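Local structure of 70 kDa protein (Xanthomonas sp., 4B2N) at residues A[107-112]-A[319-324]; A[167-172]-A[185-190]. The protein is a dihaem c-type rubber oxygenase that cleaves latex rubber processively as a dioxygenase. All blocks are in the same frame, centred on the assembly; numbering follows the deposited sequence.

Contact 1. Residues A[107-112]-A[319-324]; sequences FFQPMA and VANIFR
The carbonyl oxygen of Phe-107 takes two side-chain donors from the 319-324 loop, and this is the tight, buried end of the contact. Arg-324 NH1 reaches Phe-107 O at 2.9 Å, in the carbonyl plane and on a lone pair, with the oxygen at the edge of the guanidinium. Asn-321 ND2 meets the same Phe-107 O at 3.1 Å, nearly straight (173°) but from above the carbonyl plane. Asn-321 extends its amide away from its own backbone N (CG opposite N, chi1 -180°), and OD1 accepts from Phe-323 N at 2.7 Å. That bond makes an Asx turn, laid over a type I beta turn from Asn-321 to Arg-324, just after helix 312-319 ends. Both amide ends of Asn-321 are therefore engaged, which fixes its flip. Arg-324 is gripped further by a salt bridge from NE to Asp-179 and by bonds to the backbone oxygens of Gly-318 and Gln-106.

Midway along, Gln-109 bends at chi2 to set its amide across the gap: OE1 accepts from Ile-322 N at 2.8 Å, in the carbonyl plane, while NE2 folds back to Pro-110 O at 3.1 Å.

Toward solvent, at the exposed Phe-323, the contact is looser and mostly van der Waals. The Phe-323 ring carries Ile-322 CG2 over one face and receives Pro-110 CD at its edge, CD to CD2 being 3.9 Å. The Gln-109 amide plane stands 60° from this ring, with NE2 3.4 Å from Phe-323 CE2, and a bound HEPES buffer molecule lies close to the same ring.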
ATOM      1  N   PHE A 107       7.154 -13.785  -5.839  1.00 16.32           N
ATOM      2  CA  PHE A 107       7.224 -13.670  -4.394  1.00 16.69           C
ATOM      3  C   PHE A 107       5.890 -14.095  -3.788  1.00 17.93           C
ATOM      4  O   PHE A 107       5.847 -14.961  -2.901  1.00 16.40           O
ATOM      5  CB  PHE A 107       7.440 -12.195  -4.039  1.00 16.85           C
ATOM      6  CG  PHE A 107       8.812 -11.704  -4.400  1.00 15.96           C
ATOM      7  CD1 PHE A 107       9.965 -12.356  -3.888  1.00 15.05           C
ATOM      8  CD2 PHE A 107       8.966 -10.625  -5.257  1.00 16.08           C
ATOM      9  CE1 PHE A 107      11.258 -11.950  -4.246  1.00 15.29           C
ATOM     10  CE2 PHE A 107      10.267 -10.175  -5.591  1.00 15.73           C
ATOM     11  CZ  PHE A 107      11.395 -10.863  -5.091  1.00 14.51           C
ATOM     12  N   PHE A 108       4.831 -13.447  -4.273  1.00 16.91           N
ATOM     13  CA  PHE A 108       3.439 -13.586  -3.765  1.00 19.85           C
ATOM     14  C   PHE A 108       2.928 -14.982  -4.073  1.00 18.61           C
ATOM     15  O   PHE A 108       3.241 -15.580  -5.115  1.00 21.20           O
ATOM     16  CB  PHE A 108       2.608 -12.474  -4.422  1.00 19.39           C
ATOM     17  CG  PHE A 108       1.137 -12.447  -4.048  1.00 19.67           C
ATOM     18  CD1 PHE A 108       0.211 -13.368  -4.623  1.00 20.14           C
ATOM     19  CD2 PHE A 108       0.658 -11.522  -3.163  1.00 19.45           C
ATOM     20  CE1 PHE A 108      -1.165 -13.359  -4.275  1.00 19.77           C
ATOM     21  CE2 PHE A 108      -0.718 -11.477  -2.860  1.00 20.37           C
ATOM     22  CZ  PHE A 108      -1.616 -12.378  -3.424  1.00 19.09           C
ATOM     23  N   GLN A 109       2.251 -15.573  -3.100  1.00 19.05           N
ATOM     24  CA  GLN A 109       1.579 -16.869  -3.221  1.00 18.45           C
ATOM     25  C   GLN A 109       0.991 -17.206  -4.602  1.00 17.75           C
ATOM     26  O   GLN A 109       0.064 -16.569  -4.994  1.00 19.37           O
ATOM     27  CB  GLN A 109       0.439 -16.886  -2.160  1.00 18.95           C
ATOM     28  CG  GLN A 109      -0.303 -18.226  -2.154  1.00 19.31           C
ATOM     29  CD  GLN A 109       0.607 -19.353  -1.843  1.00 21.28           C
ATOM     30  OE1 GLN A 109       1.241 -19.386  -0.748  1.00 23.60           O
ATOM     31  NE2 GLN A 109       0.646 -20.341  -2.722  1.00 20.91           N
ATOM     32  N   PRO A 110       1.472 -18.278  -5.286  1.00 19.19           N
ATOM     33  CA  PRO A 110       0.843 -18.645  -6.563  1.00 18.89           C
ATOM     34  C   PRO A 110      -0.611 -19.036  -6.365  1.00 18.99           C
ATOM     35  O   PRO A 110      -0.939 -19.679  -5.352  1.00 19.07           O
ATOM     36  CB  PRO A 110       1.624 -19.889  -6.987  1.00 19.67           C
ATOM     37  CG  PRO A 110       3.017 -19.627  -6.488  1.00 21.12           C
ATOM     38  CD  PRO A 110       2.793 -18.928  -5.136  1.00 20.90           C
ATOM     39  N   MET A 111      -1.460 -18.757  -7.351  1.00 18.13           N
ATOM     40  CA  MET A 111      -2.899 -19.036  -7.207  1.00 18.46           C
ATOM     41  C   MET A 111      -3.400 -20.103  -8.154  1.00 18.50           C
ATOM     42  O   MET A 111      -4.365 -20.758  -7.832  1.00 21.22           O
ATOM     43  CB  MET A 111      -3.765 -17.781  -7.335  1.00 20.80           C
ATOM     44  CG  MET A 111      -3.390 -16.755  -6.316  1.00 27.19           C
ATOM     45  SD  MET A 111      -4.233 -15.153  -6.527  1.00 32.97           S
ATOM     46  CE  MET A 111      -4.108 -14.961  -8.292  1.00 35.68           C
ATOM     47  N   ALA A 112      -2.801 -20.220  -9.343  1.00 16.14           N
ATOM     48  CA  ALA A 112      -3.348 -21.070 -10.431  1.00 16.55           C
ATOM     49  C   ALA A 112      -2.229 -21.626 -11.292  1.00 16.42           C
ATOM     50  O   ALA A 112      -1.164 -20.998 -11.452  1.00 15.00           O
ATOM     51  CB  ALA A 112      -4.311 -20.222 -11.264  1.00 16.62           C
ATOM     52  N   VAL A 319       7.035 -13.712   2.399  1.00 16.68           N
ATOM     53  CA  VAL A 319       7.149 -14.592   3.579  1.00 16.18           C
ATOM     54  C   VAL A 319       5.891 -15.424   3.615  1.00 18.15           C
ATOM     55  O   VAL A 319       5.945 -16.630   3.907  1.00 17.87           O
ATOM     56  CB  VAL A 319       7.241 -13.760   4.911  1.00 17.08           C
ATOM     57  CG1 VAL A 319       7.086 -14.681   6.119  1.00 15.44           C
ATOM     58  CG2 VAL A 319       8.545 -12.991   4.960  1.00 15.87           C
ATOM     59  N   ALA A 320       4.735 -14.811   3.331  1.00 16.46           N
ATOM     60  CA  ALA A 320       3.492 -15.576   3.556  1.00 18.75           C
ATOM     61  C   ALA A 320       3.242 -16.601   2.494  1.00 19.22           C
ATOM     62  O   ALA A 320       2.295 -17.311   2.574  1.00 27.00           O
ATOM     63  CB  ALA A 320       2.259 -14.667   3.696  1.00 17.17           C
ATOM     64  N   ASN A 321       4.164 -16.800   1.591  1.00 19.67           N
ATOM     65  CA  ASN A 321       4.026 -17.831   0.570  1.00 19.97           C
ATOM     66  C   ASN A 321       4.238 -19.223   1.168  1.00 21.36           C
ATOM     67  O   ASN A 321       5.217 -19.464   1.829  1.00 18.77           O
ATOM     68  CB  ASN A 321       5.110 -17.549  -0.488  1.00 20.95           C
ATOM     69  CG  ASN A 321       5.105 -18.539  -1.636  1.00 21.54           C
ATOM     70  OD1 ASN A 321       4.908 -19.728  -1.467  1.00 24.17           O
ATOM     71  ND2 ASN A 321       5.278 -18.011  -2.837  1.00 22.06           N
ATOM     72  N   ILE A 322       3.324 -20.154   0.892  1.00 22.75           N
ATOM     73  CA  ILE A 322       3.240 -21.396   1.619  1.00 27.12           C
ATOM     74  C   ILE A 322       4.233 -22.390   1.104  1.00 29.34           C
ATOM     75  O   ILE A 322       4.515 -23.434   1.747  1.00 29.95           O
ATOM     76  CB  ILE A 322       1.770 -21.926   1.559  1.00 31.78           C
ATOM     77  CG1 ILE A 322       1.307 -22.143   2.954  1.00 35.44           C
ATOM     78  CG2 ILE A 322       1.529 -23.021   0.510  1.00 32.49           C
ATOM     79  CD1 ILE A 322       1.217 -20.810   3.670  1.00 31.62           C
ATOM     80  N   PHE A 323       4.783 -22.076  -0.059  1.00 25.03           N
ATOM     81  CA  PHE A 323       5.722 -23.009  -0.662  1.00 26.52           C
ATOM     82  C   PHE A 323       7.173 -22.822  -0.188  1.00 26.12           C
ATOM     83  O   PHE A 323       7.997 -23.678  -0.440  1.00 29.20           O
ATOM     84  CB  PHE A 323       5.603 -22.917  -2.186  1.00 27.55           C
ATOM     85  CG  PHE A 323       4.242 -23.315  -2.724  1.00 28.26           C
ATOM     86  CD1 PHE A 323       3.663 -24.557  -2.375  1.00 29.16           C
ATOM     87  CD2 PHE A 323       3.561 -22.473  -3.623  1.00 29.05           C
ATOM     88  CE1 PHE A 323       2.436 -24.945  -2.883  1.00 28.45           C
ATOM     89  CE2 PHE A 323       2.314 -22.876  -4.172  1.00 29.59           C
ATOM     90  CZ  PHE A 323       1.752 -24.100  -3.780  1.00 29.26           C
ATOM     91  N   ARG A 324       7.509 -21.710   0.488  1.00 22.57           N
ATOM     92  CA  ARG A 324       8.913 -21.477   0.901  1.00 21.07           C
ATOM     93  C   ARG A 324       9.156 -22.141   2.220  1.00 22.43           C
ATOM     94  O   ARG A 324       8.202 -22.326   2.945  1.00 22.94           O
ATOM     95  CB  ARG A 324       9.155 -19.990   1.141  1.00 19.69           C
ATOM     96  CG  ARG A 324       8.982 -19.165  -0.107  1.00 19.91           C
ATOM     97  CD  ARG A 324       9.825 -17.913  -0.072  1.00 18.55           C
ATOM     98  NE  ARG A 324       9.990 -17.541  -1.478  1.00 16.44           N
ATOM     99  CZ  ARG A 324       9.130 -16.830  -2.161  1.00 17.49           C
ATOM    100  NH1 ARG A 324       8.017 -16.294  -1.574  1.00 16.17           N
ATOM    101  NH2 ARG A 324       9.394 -16.633  -3.449  1.00 16.92           N
TER

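Contact 2. Residues A[167-172]-A[185-190]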
ATOM      1  N   GLY A 167       2.567 -16.436 -23.913  1.00 14.83           N
ATOM      2  CA  GLY A 167       1.420 -15.669 -23.426  1.00 14.82           C
ATOM      3  C   GLY A 167       1.930 -14.422 -22.658  1.00 13.37           C
ATOM      4  O   GLY A 167       3.095 -14.383 -22.278  1.00 13.56           O
ATOM      5  N   GLN A 168       1.074 -13.399 -22.524  1.00 12.79           N
ATOM      6  CA  GLN A 168       1.369 -12.193 -21.797  1.00 13.15           C
ATOM      7  C   GLN A 168       0.304 -12.017 -20.722  1.00 13.59           C
ATOM      8  O   GLN A 168      -0.919 -12.113 -21.007  1.00 13.46           O
ATOM      9  CB  GLN A 168       1.359 -10.962 -22.781  1.00 12.83           C
ATOM     10  CG  GLN A 168       1.374  -9.559 -22.122  1.00 13.04           C
ATOM     11  CD  GLN A 168       2.797  -9.149 -21.748  1.00 12.86           C
ATOM     12  OE1 GLN A 168       3.761  -9.970 -21.854  1.00 12.85           O
ATOM     13  NE2 GLN A 168       2.927  -7.942 -21.156  1.00 12.52           N
ATOM     14  N   LEU A 169       0.761 -11.581 -19.542  1.00 13.75           N
ATOM     15  CA  LEU A 169      -0.096 -11.291 -18.441  1.00 12.83           C
ATOM     16  C   LEU A 169      -0.211  -9.799 -18.234  1.00 12.48           C
ATOM     17  O   LEU A 169       0.738  -9.077 -18.528  1.00 12.38           O
ATOM     18  CB  LEU A 169       0.485 -11.864 -17.105  1.00 12.26           C
ATOM     19  CG  LEU A 169       0.736 -13.384 -17.093  1.00 12.01           C
ATOM     20  CD1 LEU A 169       1.777 -13.710 -16.014  1.00 11.33           C
ATOM     21  CD2 LEU A 169      -0.619 -14.078 -16.896  1.00 12.04           C
ATOM     22  N   PRO A 170      -1.364  -9.327 -17.707  1.00 13.08           N
ATOM     23  CA  PRO A 170      -1.432  -7.896 -17.352  1.00 12.82           C
ATOM     24  C   PRO A 170      -0.520  -7.531 -16.213  1.00 13.44           C
ATOM     25  O   PRO A 170      -0.127  -8.412 -15.402  1.00 14.90           O
ATOM     26  CB  PRO A 170      -2.862  -7.732 -16.796  1.00 14.28           C
ATOM     27  CG  PRO A 170      -3.643  -8.823 -17.371  1.00 17.09           C
ATOM     28  CD  PRO A 170      -2.656 -10.000 -17.475  1.00 14.67           C
ATOM     29  N   LEU A 171      -0.217  -6.234 -16.060  1.00 12.62           N
ATOM     30  CA  LEU A 171       0.520  -5.744 -14.932  1.00 12.18           C
ATOM     31  C   LEU A 171      -0.242  -6.149 -13.713  1.00 12.49           C
ATOM     32  O   LEU A 171      -1.454  -5.938 -13.656  1.00 14.53           O
ATOM     33  CB  LEU A 171       0.514  -4.228 -14.977  1.00 12.60           C
ATOM     34  CG  LEU A 171       1.230  -3.514 -13.851  1.00 12.10           C
ATOM     35  CD1 LEU A 171       2.722  -3.861 -13.718  1.00 13.75           C
ATOM     36  CD2 LEU A 171       0.927  -2.008 -14.045  1.00 12.69           C
ATOM     37  N   GLY A 172       0.401  -6.717 -12.719  1.00 11.78           N
ATOM     38  CA  GLY A 172      -0.447  -7.123 -11.560  1.00 11.54           C
ATOM     39  C   GLY A 172      -0.600  -8.604 -11.381  1.00 11.94           C
ATOM     40  O   GLY A 172      -0.934  -9.076 -10.290  1.00 12.04           O
ATOM     41  N   GLY A 185       5.739 -21.534 -14.082  1.00 15.57           N
ATOM     42  CA  GLY A 185       4.519 -22.199 -14.624  1.00 16.02           C
ATOM     43  C   GLY A 185       3.263 -21.997 -13.783  1.00 16.39           C
ATOM     44  O   GLY A 185       2.235 -22.639 -14.038  1.00 16.57           O
ATOM     45  N   LEU A 186       3.296 -21.042 -12.829  1.00 15.76           N
ATOM     46  CA  LEU A 186       2.178 -20.785 -11.911  1.00 16.39           C
ATOM     47  C   LEU A 186       1.935 -19.299 -11.946  1.00 15.32           C
ATOM     48  O   LEU A 186       2.891 -18.528 -11.954  1.00 15.32           O
ATOM     49  CB  LEU A 186       2.552 -21.091 -10.434  1.00 15.46           C
ATOM     50  CG  LEU A 186       3.084 -22.516 -10.264  1.00 16.14           C
ATOM     51  CD1 LEU A 186       3.554 -22.783  -8.822  1.00 16.33           C
ATOM     52  CD2 LEU A 186       1.964 -23.502 -10.651  1.00 15.89           C
ATOM     53  N   ILE A 187       0.667 -18.918 -11.850  1.00 14.74           N
ATOM     54  CA  ILE A 187       0.258 -17.490 -11.865  1.00 15.00           C
ATOM     55  C   ILE A 187      -0.221 -16.991 -10.504  1.00 13.90           C
ATOM     56  O   ILE A 187      -0.989 -17.683  -9.886  1.00 13.58           O
ATOM     57  CB  ILE A 187      -0.931 -17.329 -12.865  1.00 15.12           C
ATOM     58  CG1 ILE A 187      -0.656 -18.057 -14.174  1.00 14.46           C
ATOM     59  CG2 ILE A 187      -1.255 -15.884 -13.151  1.00 15.80           C
ATOM     60  CD1 ILE A 187       0.642 -17.642 -14.928  1.00 14.18           C
ATOM     61  N   GLY A 188       0.208 -15.809 -10.027  1.00 13.21           N
ATOM     62  CA  GLY A 188      -0.392 -15.210  -8.836  1.00 13.49           C
ATOM     63  C   GLY A 188      -0.414 -13.763  -9.078  1.00 15.37           C
ATOM     64  O   GLY A 188      -0.103 -13.325 -10.189  1.00 13.45           O
ATOM     65  N   ALA A 189      -0.861 -13.040  -8.079  1.00 14.92           N
ATOM     66  CA  ALA A 189      -0.745 -11.590  -8.146  1.00 14.53           C
ATOM     67  C   ALA A 189       0.739 -11.179  -7.996  1.00 14.45           C
ATOM     68  O   ALA A 189       1.598 -11.944  -7.495  1.00 15.29           O
ATOM     69  CB  ALA A 189      -1.576 -10.973  -7.019  1.00 14.41           C
ATOM     70  N   SER A 190       1.060  -9.946  -8.420  1.00 14.98           N
ATOM     71  CA  SER A 190       2.321  -9.347  -8.020  1.00 13.14           C
ATOM     72  C   SER A 190       2.048  -8.120  -7.175  1.00 12.51           C
ATOM     73  O   SER A 190       0.883  -7.725  -7.036  1.00 13.06           O
ATOM     74  CB  SER A 190       3.162  -8.856  -9.209  1.00 12.82           C
ATOM     75  OG  SER A 190       2.419  -7.877  -9.920  1.00 13.12           O
TER
HETATM   76  O   HOH W   1       2.975  -7.552 -12.597  1.00 18.08           O
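Above the plane of the Gly-172 carbonyl, about 60° out of it and so away from the lone pairs, stands Ser-190 N, which donates to Gly-172 O at 2.9 Å (161° at the hydrogen). Ala-189 CA adds a CH...O contact to the same Gly-172 O at 3.3 Å, while Ala-189 CB lies a little farther off. Ser-190 OG packs against the glycine itself, 3.4 Å from Gly-172 CA. Its chi1 of 60° tucks the hydroxyl between its own backbone N and carbonyl carbon, where it also touches a water: the water lies 2.8 Å from Ser-190 OG and accepts from Gly-172 N at 2.7 Å. Direct bond and water bridge together tie the N and O of Gly-172 to one serine. At the backbone angles of Gly-172 a CB would be jammed against the carbonyl O of Leu-171, which calls for glycine.

The junction sits where the 167-172 segment runs into strand 173-174, an outer strand of a small three-stranded antiparallel sheet whose middle strand is 186-189. Ser-190 follows that strand directly, touches heme c and precedes Cys-191, one of the cysteines covalently attached to it; its OG also makes a weak capping bond to Ser-192 N.

Farther back the two segments spread apart, and there Leu-169 and Ile-187 point at each other across the gap. Leu-169 CD2 comes to 4.2 Å from Ile-187 CG2, a purely apolar touch, with Tyr-117 of helix 114-118 and Tyr-152 of strand 151-152 packing against both residues.

Overall arrangement
Contacts 1 and 2 lie about 13 Å apart, centre to centre, and meet through the strand 186-189. Met-111 N and Ala-112 O both pair with Ile-187, forming a classic beta bulge, while Phe-108 CB packs on Ala-189 O. The 107-112 segment thus borders one side of the strand that contact 2 uses. Both contacts are largely buried, but contact 1 reaches the surface at Phe-323, whereas every touching residue of contact 2 is buried. Their chemistry differs too: contact 1 joins two loops mainly through polar side chains bonded to backbone, contact 2 through backbone, water and a small apolar touch. Contact 1 also reaches heme c, through Phe-108.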